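PDB 3OG2: beta-galactosidase from Trichoderma reesei, which probably hydrolyses terminal non-reducing beta-D-galactose residues in beta-D-galactosides, as a family 35 glycoside hydrolase. Local coordinates for residues A[508-519]-A[530-541]. Sequence-based numbering, arbitrary orientation.
Sequences KAKKIEGSNVTI and QWTASSARQVVQ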
loop_
_atom_site.group_PDB
_atom_site.type_symbol
_atom_site.label_atom_id
_atom_site.label_comp_id
_atom_site.label_asym_id
_atom_site.label_seq_id
_atom_site.Cartn_x
_atom_site.Cartn_y
_atom_site.Cartn_z
ATOM N N LYS A 508 46.462 -10.307 18.573
ATOM C CA LYS A 508 46.300 -10.649 17.166
ATOM C C LYS A 508 44.904 -11.134 16.836
ATOM O O LYS A 508 44.146 -11.469 17.740
ATOM C CB LYS A 508 47.203 -11.816 16.769
ATOM C CG LYS A 508 47.190 -12.851 17.890
ATOM C CD LYS A 508 48.393 -13.779 17.723
ATOM C CE LYS A 508 48.376 -14.918 18.731
ATOM N NZ LYS A 508 47.873 -16.196 18.174
ATOM N N ALA A 509 44.646 -11.169 15.534
ATOM C CA ALA A 509 43.341 -11.631 15.104
ATOM C C ALA A 509 43.072 -13.057 15.551
ATOM O O ALA A 509 43.989 -13.874 15.602
ATOM C CB ALA A 509 43.288 -11.521 13.581
ATOM N N LYS A 510 41.801 -13.359 15.829
ATOM C CA LYS A 510 41.415 -14.735 16.175
ATOM C C LYS A 510 40.285 -15.186 15.256
ATOM O O LYS A 510 39.257 -14.542 15.188
ATOM C CB LYS A 510 41.006 -14.846 17.648
ATOM C CG LYS A 510 40.811 -16.274 18.137
ATOM C CD LYS A 510 40.544 -16.398 19.630
ATOM C CE LYS A 510 39.841 -17.693 19.983
ATOM N NZ LYS A 510 40.443 -18.867 19.286
ATOM N N LYS A 511 40.495 -16.293 14.560
ATOM C CA LYS A 511 39.462 -16.871 13.715
ATOM C C LYS A 511 38.526 -17.672 14.595
ATOM O O LYS A 511 39.024 -18.559 15.274
ATOM C CB LYS A 511 40.051 -17.789 12.651
ATOM C CG LYS A 511 40.876 -17.058 11.614
ATOM C CD LYS A 511 41.443 -17.996 10.544
ATOM C CE LYS A 511 42.191 -17.113 9.547
ATOM N NZ LYS A 511 42.806 -17.852 8.428
ATOM N N ILE A 512 37.266 -17.364 14.581
ATOM C CA ILE A 512 36.317 -18.048 15.461
ATOM C C ILE A 512 35.500 -19.074 14.698
ATOM O O ILE A 512 35.307 -20.204 15.191
ATOM C CB ILE A 512 35.386 -17.030 16.131
ATOM C CG1 ILE A 512 36.157 -15.881 16.794
ATOM C CG2 ILE A 512 34.444 -17.673 17.144
ATOM C CD1 ILE A 512 36.962 -16.369 17.978
ATOM N N GLU A 513 35.010 -18.694 13.520
ATOM C CA GLU A 513 34.272 -19.589 12.661
ATOM C C GLU A 513 34.761 -19.461 11.210
ATOM O O GLU A 513 35.053 -18.344 10.758
ATOM C CB GLU A 513 32.758 -19.260 12.585
ATOM C CG GLU A 513 32.025 -19.305 13.890
ATOM C CD GLU A 513 30.532 -19.037 13.725
ATOM O OE1 GLU A 513 29.966 -18.867 12.610
ATOM O OE2 GLU A 513 29.859 -18.989 14.789
ATOM N N GLY A 514 34.805 -20.588 10.541
ATOM C CA GLY A 514 34.987 -20.573 9.090
ATOM C C GLY A 514 36.398 -20.943 8.679
ATOM O O GLY A 514 37.348 -20.792 9.454
ATOM N N SER A 515 36.543 -21.423 7.459
ATOM C CA SER A 515 37.897 -21.769 7.039
ATOM C C SER A 515 38.247 -21.056 5.759
ATOM O O SER A 515 39.204 -21.445 5.073
ATOM C CB SER A 515 38.055 -23.277 6.825
ATOM O OG SER A 515 36.986 -23.776 6.070
ATOM N N ASN A 516 37.450 -20.044 5.452
ATOM C CA ASN A 516 37.677 -19.370 4.172
ATOM C C ASN A 516 38.363 -18.054 4.382
ATOM O O ASN A 516 39.195 -17.613 3.607
ATOM C CB ASN A 516 36.285 -19.254 3.543
ATOM C CG ASN A 516 36.452 -18.443 2.306
ATOM O OD1 ASN A 516 36.264 -17.234 2.385
ATOM N ND2 ASN A 516 36.838 -19.177 1.263
ATOM N N VAL A 517 38.090 -17.327 5.411
ATOM C CA VAL A 517 38.654 -15.989 5.607
ATOM C C VAL A 517 40.173 -16.039 5.744
ATOM O O VAL A 517 40.766 -16.908 6.402
ATOM C CB VAL A 517 37.937 -15.337 6.825
ATOM C CG1 VAL A 517 38.055 -16.199 8.069
ATOM C CG2 VAL A 517 38.524 -13.940 7.053
ATOM N N THR A 518 40.852 -15.083 5.104
ATOM C CA THR A 518 42.284 -14.913 5.318
ATOM C C THR A 518 42.550 -13.554 5.931
ATOM O O THR A 518 41.808 -12.581 5.704
ATOM C CB THR A 518 43.107 -15.032 4.031
ATOM O OG1 THR A 518 42.696 -13.978 3.191
ATOM C CG2 THR A 518 42.816 -16.328 3.273
ATOM N N ILE A 519 43.669 -13.458 6.651
ATOM C CA ILE A 519 43.925 -12.280 7.428
ATOM C C ILE A 519 45.381 -11.919 7.262
ATOM O O ILE A 519 46.238 -12.765 7.478
ATOM C CB ILE A 519 43.636 -12.505 8.935
ATOM C CG1 ILE A 519 42.238 -12.985 9.259
ATOM C CG2 ILE A 519 43.956 -11.205 9.661
ATOM C CD1 ILE A 519 42.071 -13.651 10.582
ATOM N N GLN A 530 40.152 -10.947 3.798
ATOM C CA GLN A 530 39.515 -11.323 2.558
ATOM C C GLN A 530 38.645 -12.557 2.804
ATOM O O GLN A 530 39.034 -13.459 3.561
ATOM C CB GLN A 530 40.597 -11.637 1.517
ATOM C CG GLN A 530 40.125 -11.439 0.102
ATOM C CD GLN A 530 41.317 -11.484 -0.836
ATOM O OE1 GLN A 530 41.728 -12.603 -1.050
ATOM N NE2 GLN A 530 41.774 -10.365 -1.315
ATOM N N TRP A 531 37.484 -12.644 2.156
ATOM C CA TRP A 531 36.665 -13.810 2.372
ATOM C C TRP A 531 35.786 -13.959 1.137
ATOM O O TRP A 531 35.523 -12.945 0.460
ATOM C CB TRP A 531 35.827 -13.639 3.638
ATOM C CG TRP A 531 35.061 -12.311 3.705
ATOM C CD1 TRP A 531 35.421 -10.996 3.814
ATOM C CD2 TRP A 531 33.633 -12.206 3.655
ATOM N NE1 TRP A 531 34.312 -10.148 3.839
ATOM C CE2 TRP A 531 33.199 -10.828 3.747
ATOM C CE3 TRP A 531 32.633 -13.229 3.551
ATOM C CZ2 TRP A 531 31.870 -10.420 3.733
ATOM C CZ3 TRP A 531 31.349 -12.795 3.538
ATOM C CH2 TRP A 531 30.976 -11.470 3.630
ATOM N N THR A 532 35.352 -15.172 0.868
ATOM C CA THR A 532 34.406 -15.382 -0.225
ATOM C C THR A 532 33.072 -15.798 0.366
ATOM O O THR A 532 33.017 -16.780 1.112
ATOM C CB THR A 532 34.942 -16.464 -1.191
ATOM O OG1 THR A 532 36.136 -15.952 -1.801
ATOM C CG2 THR A 532 33.938 -16.728 -2.300
ATOM N N ALA A 533 32.029 -15.021 0.091
ATOM C CA ALA A 533 30.746 -15.271 0.750
ATOM C C ALA A 533 30.156 -16.605 0.315
ATOM O O ALA A 533 30.250 -17.057 -0.833
ATOM C CB ALA A 533 29.841 -14.101 0.399
ATOM N N SER A 534 29.527 -17.257 1.316
ATOM C CA SER A 534 28.931 -18.566 1.065
ATOM C C SER A 534 27.923 -18.806 2.150
ATOM O O SER A 534 27.761 -17.973 3.027
ATOM C CB SER A 534 29.970 -19.696 1.061
ATOM O OG SER A 534 30.396 -19.962 2.403
ATOM N N SER A 535 27.272 -19.969 2.126
ATOM C CA SER A 535 26.303 -20.241 3.197
ATOM C C SER A 535 26.978 -20.528 4.514
ATOM O O SER A 535 26.292 -20.656 5.537
ATOM C CB SER A 535 25.441 -21.429 2.769
ATOM O OG SER A 535 26.333 -22.499 2.546
ATOM N N ALA A 536 28.310 -20.651 4.509
ATOM C CA ALA A 536 29.044 -20.867 5.750
ATOM C C ALA A 536 29.548 -19.555 6.336
ATOM O O ALA A 536 30.419 -18.904 5.755
ATOM C CB ALA A 536 30.221 -21.792 5.495
ATOM N N ARG A 537 29.031 -19.141 7.483
ATOM C CA ARG A 537 29.445 -17.885 8.061
ATOM C C ARG A 537 30.913 -17.916 8.480
ATOM O O ARG A 537 31.428 -18.937 8.961
ATOM C CB ARG A 537 28.551 -17.642 9.314
ATOM C CG ARG A 537 28.915 -16.358 10.021
ATOM C CD ARG A 537 27.871 -15.915 11.047
ATOM N NE ARG A 537 28.020 -16.790 12.244
ATOM C CZ ARG A 537 27.137 -16.727 13.245
ATOM N NH1 ARG A 537 26.077 -15.899 13.208
ATOM N NH2 ARG A 537 27.269 -17.490 14.308
ATOM N N GLN A 538 31.625 -16.811 8.307
ATOM C CA GLN A 538 32.949 -16.644 8.847
ATOM C C GLN A 538 32.866 -15.639 10.017
ATOM O O GLN A 538 32.106 -14.664 9.929
ATOM C CB GLN A 538 33.925 -16.075 7.806
ATOM C CG GLN A 538 33.815 -16.716 6.436
ATOM C CD GLN A 538 34.219 -18.175 6.434
ATOM O OE1 GLN A 538 35.431 -18.444 6.660
ATOM N NE2 GLN A 538 33.287 -19.097 6.132
ATOM N N VAL A 539 33.636 -15.863 11.066
ATOM C CA VAL A 539 33.602 -14.928 12.188
ATOM C C VAL A 539 35.049 -14.746 12.620
ATOM O O VAL A 539 35.756 -15.731 12.840
ATOM C CB VAL A 539 32.761 -15.427 13.378
ATOM C CG1 VAL A 539 32.748 -14.404 14.537
ATOM C CG2 VAL A 539 31.329 -15.740 12.972
ATOM N N VAL A 540 35.467 -13.504 12.773
ATOM C CA VAL A 540 36.797 -13.157 13.241
ATOM C C VAL A 540 36.685 -12.127 14.367
ATOM O O VAL A 540 35.868 -11.200 14.300
ATOM C CB VAL A 540 37.681 -12.587 12.097
ATOM C CG1 VAL A 540 39.037 -12.108 12.647
ATOM C CG2 VAL A 540 37.849 -13.630 11.005
ATOM N N GLN A 541 37.506 -12.305 15.389
ATOM C CA GLN A 541 37.594 -11.363 16.496
ATOM C C GLN A 541 38.920 -10.596 16.418
ATOM O O GLN A 541 39.992 -11.203 16.300
ATOM C CB GLN A 541 37.525 -12.102 17.829
ATOM C CG GLN A 541 37.664 -11.090 18.970
ATOM C CD GLN A 541 37.475 -11.742 20.315
ATOM O OE1 GLN A 541 37.382 -12.969 20.344
ATOM N NE2 GLN A 541 37.429 -10.957 21.395
HETATM O O HOH W 1 41.937 -10.501 18.785
HETATM O O HOH W 2 34.111 -21.981 6.038
HETATM O O HOH W 3 39.495 -15.761 1.405
HETATM O O HOH W 4 38.184 -16.659 -0.400
HETATM O O HOH W 5 41.510 -14.989 0.414
#
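Gln538 OE1 accepts two backbone N-H groups of the turn that follows strand 510-513, Asn516 N at 2.8 Å and Val517 N at 3.1 Å, both arriving from the same face of its amide. With CG anti to the carbonyl carbon and the chain bent at chi2 (-66°), the amide comes to lie beside Gly514 CA and Asn516 CB, and a hydrogen bond from Gln538 NE2 to Ala536 O helps fix its rotation. Replacing Gln538 by an alanine would probably leave Asn516 N and Val517 N without this acceptor and the turn freer to shift. Asn516 OD1 in turn receives Thr532 N at 2.7 Å in a nearly straight bond (177°), tying the turn to strand 530-532. Arg537 grips Glu513 side-on in a salt bridge: NE lies 2.9 Å from OE1, above the carboxylate plane, while NH2 meets OE2 on its syn side. Arg537 NH1 makes a second salt bridge, to Glu613. In the backbone, Val539 O accepts both Ile512 N and Glu513 N, the signature of a classic beta bulge, which shifts the antiparallel register by one. Thr518 and Gln530 form a separate hydrogen-bonded antiparallel pair, and Val517 CG1 and Val540 CG2, 3.9 Å apart, touch where the two pairs meet. Strand 510-513 edges a sheet continuing through 538-542 and 545-551; 518-521 edges a second beside 527-532, so the contact joins two packed sheets of domain 2.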